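Local atomic coordinates of beta-1,3-glucanosyltransferase (Rhizomucor miehei CAU432, PDB entry 4WTP), a protein that belongs to glycosyl hydrolase family 17, a group of carbohydrate-active enzymes built on a beta/alpha barrel. Residues Asp104-Glu109 and Ala146-Gln151; Trp226-Gly231 and Asn287-Ile292; Asp167-Phe172 and Met204-Gln209; Val61-Thr66 and Gln88-Arg93. All coordinates share one frame; numbering follows the deposited sequence. Where two conformers were deposited one is given.

The four contacts follow one another round the beta/alpha barrel in the order 4, 1, 3, 2. Contacts 1 and 4, both partly buried, each join neighbouring outer helices: contact 1 along two parallel helices, contact 4 near two C-terminal helix ends. Contact 3 joins loop to helix at the surface, while contact 2 is buried and links two loops. Chemistry changes with place: a tyrosine and a lysine each reach a backbone carbonyl in contacts 1 and 4, contact 1 adds an edge-to-face ring pair, contact 3 rests on a parallel stack, and a lysine ammonium among oxygens makes contact 2. Contacts 1 and 2 lie on opposite sides of the chain's centre, their centres about 37 Å apart.

Contact 1 (Asp104-Glu109 and Ala146-Gln151); sequences DTFDNE and ANYIKQ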
loop_
_atom_site.group_PDB
_atom_site.type_symbol
_atom_site.label_atom_id
_atom_site.label_comp_id
_atom_site.label_asym_id
_atom_site.label_seq_id
_atom_site.Cartn_x
_atom_site.Cartn_y
_atom_site.Cartn_z
ATOM N N ASP A 104 -22.351 -2.845 -1.244
ATOM C CA ASP A 104 -22.613 -1.580 -0.536
ATOM C C ASP A 104 -21.382 -0.683 -0.501
ATOM O O ASP A 104 -21.507 0.535 -0.404
ATOM C CB ASP A 104 -23.148 -1.820 0.881
ATOM C CG ASP A 104 -24.646 -2.077 0.911
ATOM O OD1 ASP A 104 -25.319 -1.882 -0.124
ATOM O OD2 ASP A 104 -25.163 -2.471 1.983
ATOM N N THR A 105 -20.192 -1.265 -0.638
ATOM C CA THR A 105 -18.969 -0.499 -0.486
ATOM C C THR A 105 -18.750 0.533 -1.588
ATOM O O THR A 105 -18.072 1.521 -1.344
ATOM C CB THR A 105 -17.723 -1.399 -0.360
ATOM O OG1 THR A 105 -17.525 -2.162 -1.564
ATOM C CG2 THR A 105 -17.857 -2.296 0.858
ATOM N N PHE A 106 -19.273 0.288 -2.791
ATOM C CA PHE A 106 -19.016 1.222 -3.918
ATOM C C PHE A 106 -19.637 2.582 -3.629
ATOM O O PHE A 106 -18.956 3.595 -3.626
ATOM C CB PHE A 106 -19.532 0.661 -5.239
ATOM C CG PHE A 106 -18.757 -0.531 -5.733
ATOM C CD1 PHE A 106 -17.610 -0.343 -6.473
ATOM C CD2 PHE A 106 -19.169 -1.836 -5.446
ATOM C CE1 PHE A 106 -16.891 -1.428 -6.937
ATOM C CE2 PHE A 106 -18.447 -2.925 -5.904
ATOM C CZ PHE A 106 -17.302 -2.718 -6.649
ATOM N N ASP A 107 -20.939 2.615 -3.366
ATOM C CA ASP A 107 -21.587 3.884 -3.071
ATOM C C ASP A 107 -21.124 4.449 -1.748
ATOM O O ASP A 107 -20.963 5.665 -1.613
ATOM C CB ASP A 107 -23.107 3.737 -3.016
ATOM C CG ASP A 107 -23.752 3.706 -4.397
ATOM O OD1 ASP A 107 -23.124 4.174 -5.370
ATOM O OD2 ASP A 107 -24.901 3.219 -4.506
ATOM N N ASN A 108 -20.877 3.584 -0.771
ATOM C CA ASN A 108 -20.514 4.054 0.545
ATOM C C ASN A 108 -19.116 4.688 0.596
ATOM O O ASN A 108 -18.908 5.715 1.236
ATOM C CB ASN A 108 -20.649 2.952 1.588
ATOM C CG ASN A 108 -20.565 3.493 2.999
ATOM O OD1 ASN A 108 -21.485 4.156 3.486
ATOM N ND2 ASN A 108 -19.446 3.246 3.652
ATOM N N GLU A 109 -18.155 4.070 -0.082
ATOM C CA GLU A 109 -16.794 4.659 -0.154
ATOM C C GLU A 109 -16.825 5.918 -1.022
ATOM O O GLU A 109 -16.095 6.874 -0.721
ATOM C CB GLU A 109 -15.731 3.663 -0.656
ATOM C CG GLU A 109 -15.351 2.600 0.367
ATOM C CD GLU A 109 -14.436 3.146 1.461
ATOM O OE1 GLU A 109 -13.185 3.049 1.368
ATOM O OE2 GLU A 109 -14.969 3.702 2.442
ATOM N N ALA A 146 -14.077 -0.225 -14.122
ATOM C CA ALA A 146 -13.651 0.896 -14.957
ATOM C C ALA A 146 -14.617 2.082 -14.867
ATOM O O ALA A 146 -14.199 3.247 -14.701
ATOM C CB ALA A 146 -13.507 0.461 -16.402
ATOM N N ASN A 147 -15.920 1.790 -14.951
ATOM C CA ASN A 147 -16.931 2.838 -14.801
ATOM C C ASN A 147 -16.861 3.545 -13.442
ATOM O O ASN A 147 -17.016 4.778 -13.358
ATOM C CB ASN A 147 -18.307 2.231 -15.020
ATOM C CG ASN A 147 -18.518 1.800 -16.465
ATOM O OD1 ASN A 147 -17.748 2.172 -17.362
ATOM N ND2 ASN A 147 -19.543 0.995 -16.693
ATOM N N TYR A 148 -16.633 2.779 -12.375
ATOM C CA TYR A 148 -16.559 3.350 -11.049
ATOM C C TYR A 148 -15.319 4.260 -10.951
ATOM O O TYR A 148 -15.396 5.380 -10.406
ATOM C CB TYR A 148 -16.476 2.220 -10.028
ATOM C CG TYR A 148 -16.472 2.663 -8.593
ATOM C CD1 TYR A 148 -17.630 3.120 -7.988
ATOM C CD2 TYR A 148 -15.311 2.620 -7.834
ATOM C CE1 TYR A 148 -17.643 3.494 -6.650
ATOM C CE2 TYR A 148 -15.306 3.020 -6.510
ATOM C CZ TYR A 148 -16.477 3.439 -5.920
ATOM O OH TYR A 148 -16.448 3.808 -4.607
ATOM N N ILE A 149 -14.192 3.797 -11.493
ATOM C CA ILE A 149 -12.979 4.612 -11.513
ATOM C C ILE A 149 -13.214 5.928 -12.238
ATOM O O ILE A 149 -12.790 6.999 -11.775
ATOM C CB ILE A 149 -11.781 3.841 -12.133
ATOM C CG1 ILE A 149 -11.441 2.635 -11.259
ATOM C CG2 ILE A 149 -10.593 4.787 -12.353
ATOM C CD1 ILE A 149 -10.580 1.583 -11.939
ATOM N N LYS A 150 -13.876 5.849 -13.388
ATOM C CA LYS A 150 -14.193 7.047 -14.160
ATOM C C LYS A 150 -14.973 8.056 -13.288
ATOM O O LYS A 150 -14.675 9.263 -13.289
ATOM C CB LYS A 150 -15.001 6.646 -15.404
ATOM C CG LYS A 150 -15.451 7.786 -16.307
ATOM C CD LYS A 150 -15.883 7.252 -17.670
ATOM C CE LYS A 150 -16.424 5.821 -17.614
ATOM N NZ LYS A 150 -17.891 5.731 -17.375
ATOM N N GLN A 151 -15.980 7.566 -12.559
ATOM C CA GLN A 151 -16.786 8.406 -11.654
ATOM C C GLN A 151 -15.956 8.997 -10.508
ATOM O O GLN A 151 -16.097 10.163 -10.154
ATOM C CB GLN A 151 -17.977 7.619 -11.108
ATOM C CG GLN A 151 -19.008 7.291 -12.180
ATOM C CD GLN A 151 -19.904 6.114 -11.828
ATOM O OE1 GLN A 151 -19.747 5.473 -10.783
ATOM N NE2 GLN A 151 -20.859 5.822 -12.707
#
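Two neighbouring outer helices of the beta/alpha barrel, 104-119 and 142-156, are joined here by Phe106 and Tyr148. The short helical segments run nearly parallel, 9° apart, with their axes 11.9 Å from each other. That gap is bridged chiefly by one long side chain, the phenol of Tyr148. Its CG stands anti to the backbone N (chi1 -177°), which sends the ring toward the other helix, and its hydroxyl donates to the backbone O of Phe106 at 2.7 Å from OH. The donor lies in the carbonyl plane, on a lone pair, with a C=O...O angle of 126°.

The ring that carries the hydroxyl is also an aromatic platform. Phe106 presents its edge to one face of Tyr148 in a T-shaped pair with centroids 5.0 Å apart; Phe106 CD1 sits over the centre of the tyrosine ring, 3.6 Å above its plane. Beside this, Phe106 CB packs against Tyr148 CE1 at 3.7 Å, and Glu109 CB lies 4.0 Å from Tyr148 OH. Bond and ring pair together hold the phenol at its tip and over its face. The carboxylate of Glu109 turns elsewhere, to Ser75 OG and to the backbone N of Leu74 and Trp99. On the barrel side Tyr148 also touches Met98 and Val130, residues of the two adjacent parallel strands preceding these helices. Such side-by-side packing of successive helices over successive strands is typical of the outer layer of a beta/alpha barrel.

Contact 2 (Trp226-Gly231 and Asn287-Ile292); sequences WPSAGG and NTKPGI
Ser228 and Lys289 meet where two loops of the beta/alpha barrel come together, one following strand 219-223 and the other following strand 262-263, the last strand of the barrel sheet. The tight part is small and polar. In the conformer described, Lys289 NZ donates to Ser228 OG over 2.9 Å, and Lys289 CE follows closely, 3.3 Å from the same OG. The lysine chain leaves its loop extended, then bends about the CG-CD bond (chi3 76°), which brings the ammonium group round to the serine. Further oxygens collect about NZ: it forms salt bridges with Asp268 and Glu243 and a hydrogen bond to Gly280 O. Two carboxylates beside a buried ammonium would be expected to favour its charged form, and Ser228 OG adds a neutral partner. The serine is itself placed by backbone bonding to His278, with which OG also makes a weak hydrogen bond.

Away from this point the loops diverge toward solvent. Ala229, Gly230 and Gly231 lead off on one side. On the other, the chain turns back through Pro290 and Gly291, which occupy the two central positions of a type II beta turn, the classic Pro-Gly pairing. Gly291 has a positive phi of 99°, as the third position of such a turn usually does. The turn is closed by its backbone bond, Ile292 N to Lys289 O at 3.0 Å.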
loop_
_atom_site.group_PDB
_atom_site.type_symbol
_atom_site.label_atom_id
_atom_site.label_comp_id
_atom_site.label_asym_id
_atom_site.label_seq_id
_atom_site.Cartn_x
_atom_site.Cartn_y
_atom_site.Cartn_z
ATOM N N TRP A 226 7.649 -9.143 3.550
ATOM C CA TRP A 226 8.111 -10.480 3.872
ATOM C C TRP A 226 7.987 -10.624 5.379
ATOM O O TRP A 226 8.436 -9.738 6.138
ATOM C CB TRP A 226 9.578 -10.661 3.450
ATOM C CG TRP A 226 10.035 -12.084 3.523
ATOM C CD1 TRP A 226 10.393 -12.806 4.665
ATOM C CD2 TRP A 226 10.128 -13.015 2.404
ATOM N NE1 TRP A 226 10.755 -14.087 4.296
ATOM C CE2 TRP A 226 10.620 -14.263 2.951
ATOM C CE3 TRP A 226 9.924 -12.919 1.037
ATOM C CZ2 TRP A 226 10.853 -15.366 2.156
ATOM C CZ3 TRP A 226 10.132 -14.057 0.258
ATOM C CH2 TRP A 226 10.600 -15.250 0.800
ATOM N N PRO A 227 7.449 -11.755 5.872
ATOM C CA PRO A 227 7.224 -11.906 7.311
ATOM C C PRO A 227 8.462 -12.357 8.078
ATOM O O PRO A 227 9.311 -13.124 7.596
ATOM C CB PRO A 227 6.130 -12.984 7.377
ATOM C CG PRO A 227 6.431 -13.853 6.200
ATOM C CD PRO A 227 6.882 -12.882 5.120
ATOM N N SER A 228 8.569 -11.869 9.310
ATOM C CA SER A 228 9.733 -12.235 10.139
ATOM C C SER A 228 9.543 -13.488 11.006
ATOM O O SER A 228 10.493 -13.950 11.606
ATOM C CB SER A 228 10.132 -11.077 11.038
ATOM O OG SER A 228 9.066 -10.721 11.895
ATOM N N ALA A 229 8.316 -14.001 11.084
ATOM C CA ALA A 229 8.021 -15.199 11.900
ATOM C C ALA A 229 6.725 -15.793 11.435
ATOM O O ALA A 229 5.996 -15.188 10.627
ATOM C CB ALA A 229 7.957 -14.859 13.392
ATOM N N GLY A 230 6.442 -17.000 11.920
ATOM C CA GLY A 230 5.165 -17.643 11.655
ATOM C C GLY A 230 5.271 -18.862 10.757
ATOM O O GLY A 230 4.263 -19.440 10.344
ATOM N N GLY A 231 6.485 -19.259 10.417
ATOM C CA GLY A 231 6.697 -20.518 9.731
ATOM C C GLY A 231 7.308 -20.373 8.361
ATOM O O GLY A 231 8.359 -19.758 8.186
ATOM N N ASN A 287 8.313 -0.379 18.719
ATOM C CA ASN A 287 9.747 -0.497 18.851
ATOM C C ASN A 287 10.366 -1.181 17.631
ATOM O O ASN A 287 9.676 -1.884 16.876
ATOM C CB ASN A 287 10.059 -1.293 20.117
ATOM C CG ASN A 287 9.756 -0.506 21.380
ATOM O OD1 ASN A 287 10.023 0.688 21.452
ATOM N ND2 ASN A 287 9.156 -1.165 22.359
ATOM N N THR A 288 11.669 -1.016 17.472
ATOM C CA THR A 288 12.360 -1.628 16.337
ATOM C C THR A 288 12.473 -3.140 16.530
ATOM O O THR A 288 12.537 -3.650 17.652
ATOM C CB THR A 288 13.746 -1.028 16.102
ATOM O OG1 THR A 288 14.489 -1.091 17.320
ATOM C CG2 THR A 288 13.639 0.429 15.658
ATOM N N LYS A 289 12.455 -3.867 15.415
ATOM C CA LYS A 289 12.621 -5.322 15.418
ATOM C C LYS A 289 14.111 -5.624 15.392
ATOM O O LYS A 289 14.804 -5.234 14.451
ATOM C CB LYS A 289 11.905 -5.966 14.205
ATOM C CG LYS A 289 10.404 -5.745 14.292
ATOM C CD LYS A 289 9.646 -6.084 13.043
ATOM C CE LYS A 289 9.496 -7.554 12.875
ATOM N NZ LYS A 289 8.415 -7.938 11.895
ATOM N N PRO A 290 14.634 -6.302 16.426
ATOM C CA PRO A 290 16.079 -6.632 16.405
ATOM C C PRO A 290 16.399 -7.514 15.197
ATOM O O PRO A 290 15.687 -8.497 14.945
ATOM C CB PRO A 290 16.312 -7.376 17.720
ATOM C CG PRO A 290 14.957 -7.696 18.242
ATOM C CD PRO A 290 13.961 -6.764 17.652
ATOM N N GLY A 291 17.445 -7.149 14.457
ATOM C CA GLY A 291 17.841 -7.875 13.267
ATOM C C GLY A 291 17.332 -7.212 12.006
ATOM O O GLY A 291 17.723 -7.619 10.923
ATOM N N ILE A 292 16.484 -6.195 12.135
ATOM C CA ILE A 292 16.132 -5.367 10.974
ATOM C C ILE A 292 17.010 -4.131 10.939
ATOM O O ILE A 292 17.080 -3.372 11.911
ATOM C CB ILE A 292 14.659 -4.938 10.978
ATOM C CG1 ILE A 292 13.785 -6.196 10.964
ATOM C CG2 ILE A 292 14.359 -4.034 9.773
ATOM C CD1 ILE A 292 13.809 -7.010 9.672
#

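Contact 3 (Asp167-Phe172 and Met204-Gln209); sequences DVYYKF and MSHYDQ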
loop_
_atom_site.group_PDB
_atom_site.type_symbol
_atom_site.label_atom_id
_atom_site.label_comp_id
_atom_site.label_asym_id
_atom_site.label_seq_id
_atom_site.Cartn_x
_atom_site.Cartn_y
_atom_site.Cartn_z
ATOM N N ASP A 167 -3.749 -4.075 -7.781
ATOM C CA ASP A 167 -4.131 -5.471 -7.957
ATOM C C ASP A 167 -2.907 -6.306 -8.210
ATOM O O ASP A 167 -1.801 -5.782 -8.304
ATOM C CB ASP A 167 -5.190 -5.632 -9.073
ATOM C CG ASP A 167 -6.235 -6.715 -8.741
ATOM O OD1 ASP A 167 -5.865 -7.760 -8.202
ATOM O OD2 ASP A 167 -7.451 -6.505 -8.970
ATOM N N VAL A 168 -3.112 -7.609 -8.368
ATOM C CA VAL A 168 -2.024 -8.531 -8.646
ATOM C C VAL A 168 -1.575 -8.402 -10.084
ATOM O O VAL A 168 -2.263 -7.771 -10.911
ATOM C CB VAL A 168 -2.414 -9.982 -8.316
ATOM C CG1 VAL A 168 -2.729 -10.083 -6.844
ATOM C CG2 VAL A 168 -3.587 -10.447 -9.169
ATOM N N TYR A 169 -0.424 -8.981 -10.404
ATOM C CA TYR A 169 0.254 -8.598 -11.640
ATOM C C TYR A 169 -0.480 -8.989 -12.923
ATOM O O TYR A 169 -0.236 -8.383 -13.974
ATOM C CB TYR A 169 1.692 -9.097 -11.659
ATOM C CG TYR A 169 1.857 -10.595 -11.834
ATOM C CD1 TYR A 169 1.942 -11.167 -13.113
ATOM C CD2 TYR A 169 1.957 -11.426 -10.722
ATOM C CE1 TYR A 169 2.104 -12.541 -13.264
ATOM C CE2 TYR A 169 2.110 -12.798 -10.860
ATOM C CZ TYR A 169 2.180 -13.341 -12.136
ATOM O OH TYR A 169 2.350 -14.693 -12.282
ATOM N N TYR A 170 -1.380 -9.966 -12.808
ATOM C CA TYR A 170 -2.124 -10.481 -13.958
ATOM C C TYR A 170 -3.580 -9.965 -14.005
ATOM O O TYR A 170 -4.403 -10.510 -14.749
ATOM C CB TYR A 170 -2.052 -12.020 -13.935
ATOM C CG TYR A 170 -2.483 -12.649 -12.627
ATOM C CD1 TYR A 170 -1.567 -12.866 -11.584
ATOM C CD2 TYR A 170 -3.798 -13.049 -12.435
ATOM C CE1 TYR A 170 -1.963 -13.446 -10.391
ATOM C CE2 TYR A 170 -4.211 -13.615 -11.239
ATOM C CZ TYR A 170 -3.290 -13.841 -10.230
ATOM O OH TYR A 170 -3.703 -14.400 -9.043
ATOM N N LYS A 171 -3.925 -8.946 -13.216
ATOM C CA LYS A 171 -5.297 -8.401 -13.169
ATOM C C LYS A 171 -5.372 -6.901 -13.509
ATOM O O LYS A 171 -5.955 -6.093 -12.784
ATOM C CB LYS A 171 -5.892 -8.628 -11.793
ATOM C CG LYS A 171 -6.307 -10.053 -11.522
ATOM C CD LYS A 171 -7.360 -10.529 -12.505
ATOM C CE LYS A 171 -7.893 -11.861 -12.039
ATOM N NZ LYS A 171 -8.962 -12.342 -12.951
ATOM N N PHE A 172 -4.786 -6.549 -14.635
ATOM C CA PHE A 172 -4.876 -5.185 -15.160
ATOM C C PHE A 172 -5.438 -5.208 -16.597
ATOM O O PHE A 172 -4.713 -4.988 -17.555
ATOM C CB PHE A 172 -3.528 -4.487 -15.085
ATOM C CG PHE A 172 -3.189 -4.020 -13.695
ATOM C CD1 PHE A 172 -3.695 -2.801 -13.229
ATOM C CD2 PHE A 172 -2.388 -4.796 -12.839
ATOM C CE1 PHE A 172 -3.392 -2.351 -11.938
ATOM C CE2 PHE A 172 -2.090 -4.344 -11.557
ATOM C CZ PHE A 172 -2.606 -3.144 -11.111
ATOM N N MET A 204 10.432 -8.073 -9.385
ATOM C CA MET A 204 10.722 -7.254 -10.551
ATOM C C MET A 204 10.165 -7.851 -11.847
ATOM O O MET A 204 9.693 -7.111 -12.725
ATOM C CB MET A 204 12.231 -6.983 -10.660
ATOM C CG MET A 204 12.765 -5.947 -9.671
ATOM S SD MET A 204 12.075 -4.282 -9.858
ATOM C CE MET A 204 11.654 -4.249 -11.594
ATOM N N SER A 205 10.220 -9.169 -11.968
ATOM C CA SER A 205 9.607 -9.842 -13.114
ATOM C C SER A 205 8.106 -9.579 -13.165
ATOM O O SER A 205 7.532 -9.318 -14.232
ATOM C CB SER A 205 9.887 -11.336 -13.079
ATOM O OG SER A 205 11.210 -11.567 -13.497
ATOM N N HIS A 206 7.456 -9.637 -12.011
ATOM C CA HIS A 206 6.022 -9.361 -11.935
ATOM C C HIS A 206 5.754 -7.903 -12.270
ATOM O O HIS A 206 4.800 -7.609 -13.020
ATOM C CB HIS A 206 5.468 -9.714 -10.558
ATOM C CG HIS A 206 5.473 -11.176 -10.254
ATOM N ND1 HIS A 206 5.680 -12.122 -11.192
ATOM C CD2 HIS A 206 5.245 -11.841 -9.067
ATOM C CE1 HIS A 206 5.597 -13.343 -10.616
ATOM N NE2 HIS A 206 5.344 -13.167 -9.315
ATOM N N TYR A 207 6.628 -6.995 -11.807
ATOM C CA TYR A 207 6.506 -5.594 -12.168
ATOM C C TYR A 207 6.523 -5.422 -13.682
ATOM O O TYR A 207 5.723 -4.682 -14.221
ATOM C CB TYR A 207 7.641 -4.799 -11.510
ATOM C CG TYR A 207 7.678 -3.350 -11.887
ATOM C CD1 TYR A 207 6.868 -2.436 -11.214
ATOM C CD2 TYR A 207 8.483 -2.892 -12.944
ATOM C CE1 TYR A 207 6.860 -1.109 -11.556
ATOM C CE2 TYR A 207 8.467 -1.546 -13.300
ATOM C CZ TYR A 207 7.662 -0.654 -12.585
ATOM O OH TYR A 207 7.604 0.693 -12.918
ATOM N N ASP A 208 7.415 -6.138 -14.354
ATOM C CA ASP A 208 7.513 -5.988 -15.810
ATOM C C ASP A 208 6.249 -6.472 -16.506
ATOM O O ASP A 208 5.890 -5.933 -17.551
ATOM C CB ASP A 208 8.740 -6.724 -16.344
ATOM C CG ASP A 208 10.036 -6.022 -15.995
ATOM O OD1 ASP A 208 9.993 -4.813 -15.660
ATOM O OD2 ASP A 208 11.088 -6.676 -16.099
ATOM N N GLN A 209 5.572 -7.469 -15.942
ATOM C CA GLN A 209 4.277 -7.898 -16.495
ATOM C C GLN A 209 3.224 -6.798 -16.363
ATOM O O GLN A 209 2.385 -6.615 -17.242
ATOM C CB GLN A 209 3.777 -9.180 -15.824
ATOM C CG GLN A 209 4.680 -10.372 -16.086
ATOM C CD GLN A 209 4.556 -10.889 -17.508
ATOM O OE1 GLN A 209 3.512 -10.728 -18.153
ATOM N NE2 GLN A 209 5.618 -11.508 -18.009
#
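Tyr169 lies face to face with His206, carrying the loop after strand 163-167 onto helix 196-212. At the start of the segment, Asp167 OD1 accepts from Val168 N at 2.8 Å through its anti lone pair, tying the carboxylate back to the next residue's amide. Val168 opens a type I beta turn closed by Lys171 N to Val168 O. Tyr169 follows in the turn, where a chi1 of 72° swings its ring to the helix side. The rings of Tyr169 and His206 form an offset stack, their planes 12° apart and their centroids 4.0 Å, with CE2 of Tyr169 over the centre of the imidazole, 3.5 Å above it. Gln209, one helical turn on, places CB 3.8 Å from Tyr169 CD1, while its amide turns off. Tyr170 then closes over the opposite face of Tyr169 with CD1, so this ring is sandwiched. The imidazole is anchored at NE2 by Glu192 OE1, which should fix its rotation for stacking. Both stacked side chains also touch Met185 of strand 182-186, the strand that precedes helix 196-212. The result is an offset tyrosine-histidine stack joining a beta-to-alpha loop to an outer helix of a beta/alpha barrel.

Contact 4 (Val61-Thr66 and Gln88-Arg93); sequences VLKPYT and QALGMR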
loop_
_atom_site.group_PDB
_atom_site.type_symbol
_atom_site.label_atom_id
_atom_site.label_comp_id
_atom_site.label_asym_id
_atom_site.label_seq_id
_atom_site.Cartn_x
_atom_site.Cartn_y
_atom_site.Cartn_z
ATOM N N VAL A 61 7.240 7.871 14.623
ATOM C CA VAL A 61 8.122 6.698 14.644
ATOM C C VAL A 61 8.647 6.378 13.237
ATOM O O VAL A 61 9.778 5.946 13.068
ATOM C CB VAL A 61 7.456 5.472 15.322
ATOM C CG1 VAL A 61 8.189 4.176 14.992
ATOM C CG2 VAL A 61 7.342 5.701 16.835
ATOM N N LEU A 62 7.787 6.623 12.241
ATOM C CA LEU A 62 8.127 6.362 10.829
ATOM C C LEU A 62 8.898 7.499 10.153
ATOM O O LEU A 62 9.654 7.280 9.196
ATOM C CB LEU A 62 6.864 6.085 10.003
ATOM C CG LEU A 62 6.047 4.886 10.450
ATOM C CD1 LEU A 62 4.796 4.774 9.587
ATOM C CD2 LEU A 62 6.824 3.569 10.395
ATOM N N LYS A 63 8.767 8.715 10.703
ATOM C CA LYS A 63 9.313 9.919 10.091
ATOM C C LYS A 63 10.819 9.900 9.798
ATOM O O LYS A 63 11.241 10.473 8.800
ATOM C CB LYS A 63 8.893 11.129 10.936
ATOM C CG LYS A 63 9.087 12.460 10.255
ATOM C CD LYS A 63 8.284 13.546 10.962
ATOM C CE LYS A 63 8.723 14.911 10.484
ATOM N NZ LYS A 63 7.840 15.907 11.123
ATOM N N PRO A 64 11.651 9.238 10.654
ATOM C CA PRO A 64 13.058 9.130 10.283
ATOM C C PRO A 64 13.352 8.259 9.074
ATOM O O PRO A 64 14.468 8.307 8.582
ATOM C CB PRO A 64 13.718 8.511 11.536
ATOM C CG PRO A 64 12.771 8.847 12.644
ATOM C CD PRO A 64 11.402 8.764 12.036
ATOM N N TYR A 65 12.345 7.516 8.606
ATOM C CA TYR A 65 12.536 6.563 7.500
ATOM C C TYR A 65 11.774 6.934 6.240
ATOM O O TYR A 65 12.112 6.448 5.166
ATOM C CB TYR A 65 12.137 5.148 7.957
ATOM C CG TYR A 65 12.846 4.739 9.250
ATOM C CD1 TYR A 65 14.219 4.498 9.267
ATOM C CD2 TYR A 65 12.122 4.565 10.414
ATOM C CE1 TYR A 65 14.860 4.129 10.427
ATOM C CE2 TYR A 65 12.753 4.216 11.607
ATOM C CZ TYR A 65 14.123 3.977 11.584
ATOM O OH TYR A 65 14.802 3.623 12.722
ATOM N N THR A 66 10.751 7.782 6.347
ATOM C CA THR A 66 9.902 8.066 5.190
ATOM C C THR A 66 9.146 9.367 5.452
ATOM O O THR A 66 9.003 9.792 6.607
ATOM C CB THR A 66 8.869 6.920 4.974
ATOM O OG1 THR A 66 8.243 7.116 3.720
ATOM C CG2 THR A 66 7.787 6.905 6.062
ATOM N N GLN A 88 -0.531 15.952 7.853
ATOM C CA GLN A 88 -0.400 17.404 7.594
ATOM C C GLN A 88 0.311 18.120 8.744
ATOM O O GLN A 88 1.204 18.933 8.509
ATOM C CB GLN A 88 -1.740 18.060 7.269
ATOM C CG GLN A 88 -2.254 17.711 5.861
ATOM C CD GLN A 88 -3.762 17.874 5.680
ATOM O OE1 GLN A 88 -4.415 18.602 6.430
ATOM N NE2 GLN A 88 -4.325 17.182 4.687
ATOM N N ALA A 89 -0.025 17.714 9.962
ATOM C CA ALA A 89 0.661 18.215 11.160
ATOM C C ALA A 89 2.172 17.939 11.150
ATOM O O ALA A 89 2.972 18.739 11.653
ATOM C CB ALA A 89 0.023 17.646 12.414
ATOM N N LEU A 90 2.559 16.804 10.570
ATOM C CA LEU A 90 3.964 16.375 10.572
ATOM C C LEU A 90 4.673 16.700 9.278
ATOM O O LEU A 90 5.867 16.411 9.127
ATOM C CB LEU A 90 4.072 14.876 10.873
ATOM C CG LEU A 90 3.537 14.456 12.242
ATOM C CD1 LEU A 90 3.708 12.959 12.438
ATOM C CD2 LEU A 90 4.240 15.239 13.339
ATOM N N GLY A 91 3.951 17.324 8.345
ATOM C CA GLY A 91 4.544 17.701 7.066
ATOM C C GLY A 91 4.771 16.487 6.173
ATOM O O GLY A 91 5.687 16.497 5.328
ATOM N N MET A 92 3.978 15.445 6.407
ATOM C CA MET A 92 4.073 14.204 5.630
ATOM C C MET A 92 3.059 14.163 4.470
ATOM O O MET A 92 2.129 14.967 4.431
ATOM C CB MET A 92 3.885 12.977 6.553
ATOM C CG MET A 92 4.872 12.854 7.724
ATOM S SD MET A 92 4.602 11.453 8.874
ATOM C CE MET A 92 5.321 10.111 7.884
ATOM N N ARG A 93 3.241 13.212 3.550
ATOM C CA ARG A 93 2.319 13.029 2.424
ATOM C C ARG A 93 1.530 11.723 2.591
ATOM O O ARG A 93 1.890 10.898 3.457
ATOM C CB ARG A 93 3.082 12.964 1.104
ATOM C CG ARG A 93 4.232 13.943 0.950
ATOM C CD ARG A 93 3.738 15.280 0.491
ATOM N NE ARG A 93 2.950 15.205 -0.742
ATOM C CZ ARG A 93 2.274 16.246 -1.237
ATOM N NH1 ARG A 93 2.270 17.411 -0.597
ATOM N NH2 ARG A 93 1.591 16.110 -2.363
#
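Lys63 reaches across to the backbone of Leu90, its NZ donating to Leu90 O at 2.9 Å. The ammonium meets the carbonyl at a C=O...N angle of 129°, tilted 16° from the carbonyl plane. With CG anti to the backbone N (chi1 -166°) and every later torsion also near 180°, the side chain is stretched to nearly full length, and its CE passes 3.5 Å from Leu90 O. The ammonium also lies near the aliphatic Leu90 CB, 3.9 Å from NZ. A second, looser touch is van der Waals: the methyl CE of Met92, in the conformer described, lies 3.9 Å from Thr66 O and 4.4 Å from Thr66 CG2.

The next shell explains why these groups are where they are. Helix 79-90 finishes in a Schellman motif, with Gly91 at positive phi, and the chain then turns past Met92 into strand 93-98. Leu90 and Met92 both lean on Phe59 of helix 52-62, so the same helix that leads into Lys63 also supports its partner. Thr66 is held through OG1 by Phe37 O, and Gly91 O takes Asn67 ND2. Arg93 pairs through its backbone with Asn67 and Val69, aligning the two neighbouring parallel strands that succeed these helices in the barrel.

Since Leu90 O belongs to the C-terminal end of a helix, where carbonyls tend to carry partial negative charge, an ammonium there is probably favoured electrostatically; the lysine, close to the end of helix 52-62, thus joins that part of the chain to helix 79-90, probably by a charge-assisted bond to backbone rather than a salt bridge.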